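Local coordinates for Cro protein (Xylella fastidiosa, PDB 3BD1) that probably binds operator DNA through a helix-turn-helix as a prophage transcription factor of the Cro type, at residues A[36-42]-A[58-63]; A[20-24]-A[41-45]. One frame throughout, in Å; residues are numbered along the deposited sequence. Where two conformers were deposited one is given.

Contact 1: residues A[36-42]-A[58-63]. With GOL (glycerol), chain D.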
loop_
_atom_site.group_PDB
_atom_site.type_symbol
_atom_site.label_atom_id
_atom_site.label_comp_id
_atom_site.label_asym_id
_atom_site.label_seq_id
_atom_site.Cartn_x
_atom_site.Cartn_y
_atom_site.Cartn_z
ATOM N N ARG A 36 2.907 -13.650 6.188
ATOM C CA ARG A 36 3.531 -13.831 7.494
ATOM C C ARG A 36 4.753 -12.937 7.650
ATOM O O ARG A 36 5.739 -13.095 6.925
ATOM C CB ARG A 36 4.010 -15.280 7.645
ATOM C CG ARG A 36 4.613 -15.650 8.996
ATOM C CD ARG A 36 5.126 -17.082 9.039
ATOM N NE ARG A 36 6.443 -17.264 8.426
ATOM C CZ ARG A 36 6.687 -17.887 7.274
ATOM N NH1 ARG A 36 5.711 -18.425 6.553
ATOM N NH2 ARG A 36 7.934 -17.980 6.827
ATOM N N VAL A 37 4.676 -12.025 8.613
ATOM C CA VAL A 37 5.826 -11.227 8.979
ATOM C C VAL A 37 6.666 -12.059 9.947
ATOM O O VAL A 37 6.144 -12.864 10.721
ATOM C CB VAL A 37 5.477 -9.827 9.574
ATOM C CG1 VAL A 37 4.466 -9.118 8.675
ATOM C CG2 VAL A 37 4.971 -9.816 10.995
ATOM N N PRO A 38 7.984 -11.852 9.924
ATOM C CA PRO A 38 8.836 -12.512 10.913
ATOM C C PRO A 38 8.445 -12.152 12.354
ATOM O O PRO A 38 8.116 -11.002 12.642
ATOM C CB PRO A 38 10.222 -11.939 10.598
ATOM C CG PRO A 38 10.171 -11.482 9.215
ATOM C CD PRO A 38 8.759 -11.003 9.007
ATOM N N ALA A 39 8.497 -13.126 13.262
ATOM C CA ALA A 39 8.043 -12.926 14.631
ATOM C C ALA A 39 8.867 -11.790 15.234
ATOM O O ALA A 39 8.329 -10.988 16.005
ATOM C CB ALA A 39 8.192 -14.228 15.473
ATOM N N GLU A 40 10.154 -11.741 14.903
ATOM C CA GLU A 40 11.054 -10.767 15.528
ATOM C C GLU A 40 10.882 -9.342 15.014
ATOM O O GLU A 40 11.551 -8.416 15.517
ATOM C CB GLU A 40 12.504 -11.183 15.352
ATOM C CG GLU A 40 13.038 -11.113 13.943
ATOM C CD GLU A 40 12.800 -12.340 13.090
ATOM O OE1 GLU A 40 13.511 -12.381 12.061
ATOM O OE2 GLU A 40 11.954 -13.208 13.425
ATOM N N ARG A 41 9.991 -9.169 14.043
ATOM C CA ARG A 41 9.666 -7.828 13.554
ATOM C C ARG A 41 8.300 -7.319 13.992
ATOM O O ARG A 41 7.936 -6.178 13.691
ATOM C CB ARG A 41 9.830 -7.706 12.040
ATOM C CG ARG A 41 11.244 -7.974 11.477
ATOM C CD ARG A 41 12.399 -7.484 12.367
ATOM N NE ARG A 41 12.388 -6.035 12.543
ATOM C CZ ARG A 41 12.925 -5.188 11.671
ATOM N NH1 ARG A 41 13.521 -5.631 10.570
ATOM N NH2 ARG A 41 12.859 -3.894 11.916
ATOM N N CYS A 42 7.526 -8.149 14.694
ATOM C CA CYS A 42 6.159 -7.727 15.026
ATOM C C CYS A 42 6.105 -6.497 15.954
ATOM O O CYS A 42 5.308 -5.587 15.685
ATOM C CB CYS A 42 5.369 -8.880 15.643
ATOM S SG CYS A 42 4.988 -10.146 14.400
ATOM N N LEU A 58 -0.652 -9.497 13.764
ATOM C CA LEU A 58 0.368 -9.913 12.818
ATOM C C LEU A 58 0.682 -11.398 12.907
ATOM O O LEU A 58 0.815 -12.086 11.897
ATOM C CB LEU A 58 1.635 -9.064 13.022
ATOM C CG LEU A 58 1.526 -7.583 12.647
ATOM C CD1 LEU A 58 2.624 -6.792 13.421
ATOM C CD2 LEU A 58 1.589 -7.395 11.150
ATOM N N ARG A 59 0.806 -11.908 14.124
ATOM C CA ARG A 59 1.223 -13.288 14.340
ATOM C C ARG A 59 0.415 -13.853 15.493
ATOM O O ARG A 59 0.890 -14.000 16.623
ATOM C CB ARG A 59 2.733 -13.431 14.561
ATOM C CG ARG A 59 3.591 -13.138 13.334
ATOM C CD ARG A 59 3.418 -14.167 12.203
ATOM N NE ARG A 59 3.721 -15.523 12.653
ATOM C CZ ARG A 59 4.945 -16.035 12.690
ATOM N NH1 ARG A 59 5.977 -15.309 12.280
ATOM N NH2 ARG A 59 5.157 -17.262 13.132
ATOM N N PRO A 60 -0.841 -14.230 15.211
ATOM C CA PRO A 60 -1.669 -14.802 16.259
ATOM C C PRO A 60 -1.181 -16.149 16.788
ATOM O O PRO A 60 -1.604 -16.535 17.872
ATOM C CB PRO A 60 -3.057 -14.926 15.628
ATOM C CG PRO A 60 -2.880 -14.666 14.234
ATOM C CD PRO A 60 -1.550 -14.063 13.936
ATOM N N ASP A 61 -0.335 -16.815 16.012
ATOM C CA ASP A 61 0.311 -18.048 16.412
ATOM C C ASP A 61 1.466 -17.846 17.388
ATOM O O ASP A 61 1.960 -18.844 17.923
ATOM C CB ASP A 61 0.836 -18.784 15.181
ATOM C CG ASP A 61 1.755 -17.979 14.289
ATOM O OD1 ASP A 61 1.533 -16.765 14.095
ATOM O OD2 ASP A 61 2.683 -18.621 13.745
ATOM N N VAL A 62 1.892 -16.596 17.594
ATOM C CA VAL A 62 3.017 -16.266 18.462
ATOM C C VAL A 62 2.548 -15.498 19.701
ATOM O O VAL A 62 2.989 -15.791 20.808
ATOM C CB VAL A 62 4.075 -15.453 17.673
ATOM C CG1 VAL A 62 5.179 -14.912 18.615
ATOM C CG2 VAL A 62 4.641 -16.281 16.529
ATOM N N PHE A 63 1.674 -14.509 19.532
ATOM C CA PHE A 63 1.318 -13.599 20.609
ATOM C C PHE A 63 -0.010 -13.945 21.231
ATOM O O PHE A 63 -0.841 -14.601 20.615
ATOM C CB PHE A 63 1.355 -12.151 20.106
ATOM C CG PHE A 63 2.716 -11.715 19.659
ATOM C CD1 PHE A 63 3.113 -11.844 18.341
ATOM C CD2 PHE A 63 3.604 -11.203 20.592
ATOM C CE1 PHE A 63 4.383 -11.448 17.938
ATOM C CE2 PHE A 63 4.855 -10.804 20.187
ATOM C CZ PHE A 63 5.266 -10.929 18.874
HETATM C C1 GOL D . 9.195 -17.249 12.658
HETATM O O1 GOL D . 8.859 -15.920 12.337
HETATM C C2 GOL D . 9.606 -17.716 14.048
HETATM O O2 GOL D . 8.736 -17.069 14.949
HETATM C C3 GOL D . 11.065 -17.686 14.503
HETATM O O3 GOL D . 11.450 -16.412 14.026
HETATM O O HOH W 1 2.023 -11.539 9.608
#
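The guanidinium of Arg59 is sandwiched between Arg36 CG, 3.3 Å above one face and displaced toward the rim, and Val62 CG2 on the opposite face. Along its edge, NE, NH1 and NH2 all donate. Arg59 NH1 donates to Val37 O at 2.9 Å, nearly in the guanidinium plane and in the plane of the carbonyl, with an N-H...O angle of 154°, and it also donates to O1 of a bound glycerol. NE and NH2 grip Asp61 side-on, NE to OD1 and NH2 to OD2, in a two-pronged salt bridge within 58-63. Turns at chi2 (-67°) and chi3 fold the arginine chain back so that one flat group can serve both the 36-42 loop and its own turn. The guanidinium of Arg36 stands at 81° to that of Arg59, whose NH1 lies at its edge.

The Phe63 ring carries Val62 CG1 over one face and has Ala39 O near its edge, while Cys42 CB approaches CE1 obliquely at 3.6 Å. Cys42 SG adds a sulfur-aromatic contact and touches Arg59 CG at 3.5 Å. Leu58 CB is packed by both Cys42 SG and Val37 CG2. A water joins the backbones, accepting from Val37 N and donating to Leu58 O at 2.6 Å. Phe63 and Ala39 also meet Phe63 and Ala39 of the second subunit, so this contact borders a subunit interface.

The glycerol, probably from the crystallisation liquor, also accepts from Ala39 N. Chemically, the carboxylate of Asp61 probably offsets the charge of Arg59 and eases its burial beside Arg36, while the bond to Val37 O ties the segment after helix 55-58 to the loop before helix 42-48.

Contact 2: residues A[20-24]-A[41-45]; sequences SLGVR and RCIDI
Leu21 and Arg41 bury the most surface here, and they meet through both backbone and side chain. Arg41 NH2 donates to Leu21 O at 2.7 Å with an N-H...O angle of 168°; the nitrogen lies in the carbonyl plane on a lone pair of the oxygen, and the oxygen sits at the guanidinium edge. NH1 adds a weak bond to the same oxygen. The guanidinium reaches it by bending at chi2 (-36°) and chi3 (-63°), and the same fold lets Arg41 NE donate to Asp44 OD2 at 2.7 Å, on the anti lone pair, in a salt bridge within 41-45.

Beside these bonds, the two methyls of Leu21 divide their contacts: CD2 rests on Asp44 CB, and CD1 meets Ile45 CG1 at 3.8 Å. Ile28 and Trp31 of helix 25-34 also touch Leu21. Val23 CG1 lies 3.3 Å from Arg41 NH1, its side chain running past the arginine in the opposite direction.

Gly22, with positive phi, closes helix 14-21 in a Schellman motif. Arg41 thus places a donor on a carbonyl at the C-terminal end of that helix, where its positive charge probably suits the helix dipole, while Asp44 holds the guanidinium in position.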
loop_
_atom_site.group_PDB
_atom_site.type_symbol
_atom_site.label_atom_id
_atom_site.label_comp_id
_atom_site.label_asym_id
_atom_site.label_seq_id
_atom_site.Cartn_x
_atom_site.Cartn_y
_atom_site.Cartn_z
ATOM N N SER A 20 10.992 2.416 7.623
ATOM C CA SER A 20 10.726 2.461 9.053
ATOM C C SER A 20 11.219 1.233 9.820
ATOM O O SER A 20 11.460 1.297 11.035
ATOM C CB SER A 20 9.233 2.644 9.328
ATOM O OG SER A 20 8.455 1.475 9.101
ATOM N N LEU A 21 11.353 0.122 9.106
ATOM C CA LEU A 21 11.815 -1.130 9.690
ATOM C C LEU A 21 13.279 -1.435 9.384
ATOM O O LEU A 21 13.836 -2.383 9.938
ATOM C CB LEU A 21 10.947 -2.291 9.175
ATOM C CG LEU A 21 9.479 -2.213 9.561
ATOM C CD1 LEU A 21 8.702 -3.354 8.866
ATOM C CD2 LEU A 21 9.262 -2.269 11.079
ATOM N N GLY A 22 13.892 -0.653 8.506
ATOM C CA GLY A 22 15.270 -0.927 8.077
ATOM C C GLY A 22 15.413 -2.202 7.265
ATOM O O GLY A 22 16.422 -2.923 7.392
ATOM N N VAL A 23 14.394 -2.477 6.446
ATOM C CA VAL A 23 14.449 -3.640 5.562
ATOM C C VAL A 23 14.284 -3.198 4.112
ATOM O O VAL A 23 13.910 -2.053 3.826
ATOM C CB VAL A 23 13.373 -4.703 5.916
ATOM C CG1 VAL A 23 13.613 -5.159 7.355
ATOM C CG2 VAL A 23 11.932 -4.199 5.644
ATOM N N ARG A 24 14.548 -4.128 3.197
ATOM C CA ARG A 24 14.320 -3.880 1.778
ATOM C C ARG A 24 12.829 -4.018 1.470
ATOM O O ARG A 24 12.111 -4.781 2.118
ATOM C CB ARG A 24 15.126 -4.879 0.938
ATOM C CG ARG A 24 16.619 -4.882 1.265
ATOM C CD ARG A 24 17.417 -4.010 0.312
ATOM N NE ARG A 24 17.916 -4.764 -0.835
ATOM C CZ ARG A 24 19.002 -5.536 -0.831
ATOM N NH1 ARG A 24 19.739 -5.685 0.261
ATOM N NH2 ARG A 24 19.352 -6.171 -1.940
ATOM N N ARG A 41 9.991 -9.169 14.043
ATOM C CA ARG A 41 9.666 -7.828 13.554
ATOM C C ARG A 41 8.300 -7.319 13.992
ATOM O O ARG A 41 7.936 -6.178 13.691
ATOM C CB ARG A 41 9.830 -7.706 12.040
ATOM C CG ARG A 41 11.244 -7.974 11.477
ATOM C CD ARG A 41 12.399 -7.484 12.367
ATOM N NE ARG A 41 12.388 -6.035 12.543
ATOM C CZ ARG A 41 12.925 -5.188 11.671
ATOM N NH1 ARG A 41 13.521 -5.631 10.570
ATOM N NH2 ARG A 41 12.859 -3.894 11.916
ATOM N N CYS A 42 7.526 -8.149 14.694
ATOM C CA CYS A 42 6.159 -7.727 15.026
ATOM C C CYS A 42 6.105 -6.497 15.954
ATOM O O CYS A 42 5.308 -5.587 15.685
ATOM C CB CYS A 42 5.369 -8.880 15.643
ATOM S SG CYS A 42 4.988 -10.146 14.400
ATOM N N ILE A 43 6.890 -6.498 17.035
ATOM C CA ILE A 43 6.907 -5.321 17.918
ATOM C C ILE A 43 7.308 -4.080 17.131
ATOM O O ILE A 43 6.736 -3.014 17.329
ATOM C CB ILE A 43 7.788 -5.495 19.165
ATOM C CG1 ILE A 43 7.158 -6.478 20.148
ATOM C CG2 ILE A 43 7.994 -4.167 19.910
ATOM C CD1 ILE A 43 7.986 -6.764 21.396
ATOM N N ASP A 44 8.287 -4.222 16.251
ATOM C CA ASP A 44 8.752 -3.073 15.470
ATOM C C ASP A 44 7.605 -2.530 14.623
ATOM O O ASP A 44 7.434 -1.321 14.526
ATOM C CB ASP A 44 9.917 -3.480 14.581
ATOM C CG ASP A 44 11.158 -3.869 15.362
ATOM O OD1 ASP A 44 11.351 -3.313 16.464
ATOM O OD2 ASP A 44 11.904 -4.724 14.846
ATOM N N ILE A 45 6.841 -3.428 14.006
ATOM C CA ILE A 45 5.724 -2.990 13.171
ATOM C C ILE A 45 4.657 -2.301 14.023
ATOM O O ILE A 45 4.100 -1.257 13.635
ATOM C CB ILE A 45 5.129 -4.158 12.332
ATOM C CG1 ILE A 45 6.164 -4.690 11.325
ATOM C CG2 ILE A 45 3.803 -3.724 11.701
ATOM C CD1 ILE A 45 5.810 -6.049 10.702
#

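Overall arrangement
The centres of contacts 1 and 2 lie about 11 Å apart, and the two share Arg41 and Cys42, where the chain enters helix 42-48. Along the chain, 20-24 comes first, then 36-42 and 41-45, which overlap at those two residues, and lastly 58-63. Contact 2 ties helix 42-48 to the end of helix 14-21, at the turn leading into helix 25-34; contact 1 joins the approach to helix 42-48 to the segment after helix 55-58. Ile45 bridges them, its CG2 lying 3.7 Å from Leu58 CD1. Helices 14-21 and 25-34, separated by that short turn, are consistent with the helix-turn-helix, so the shared helix links this probable DNA-binding unit with the C-terminal segment that meets the second subunit.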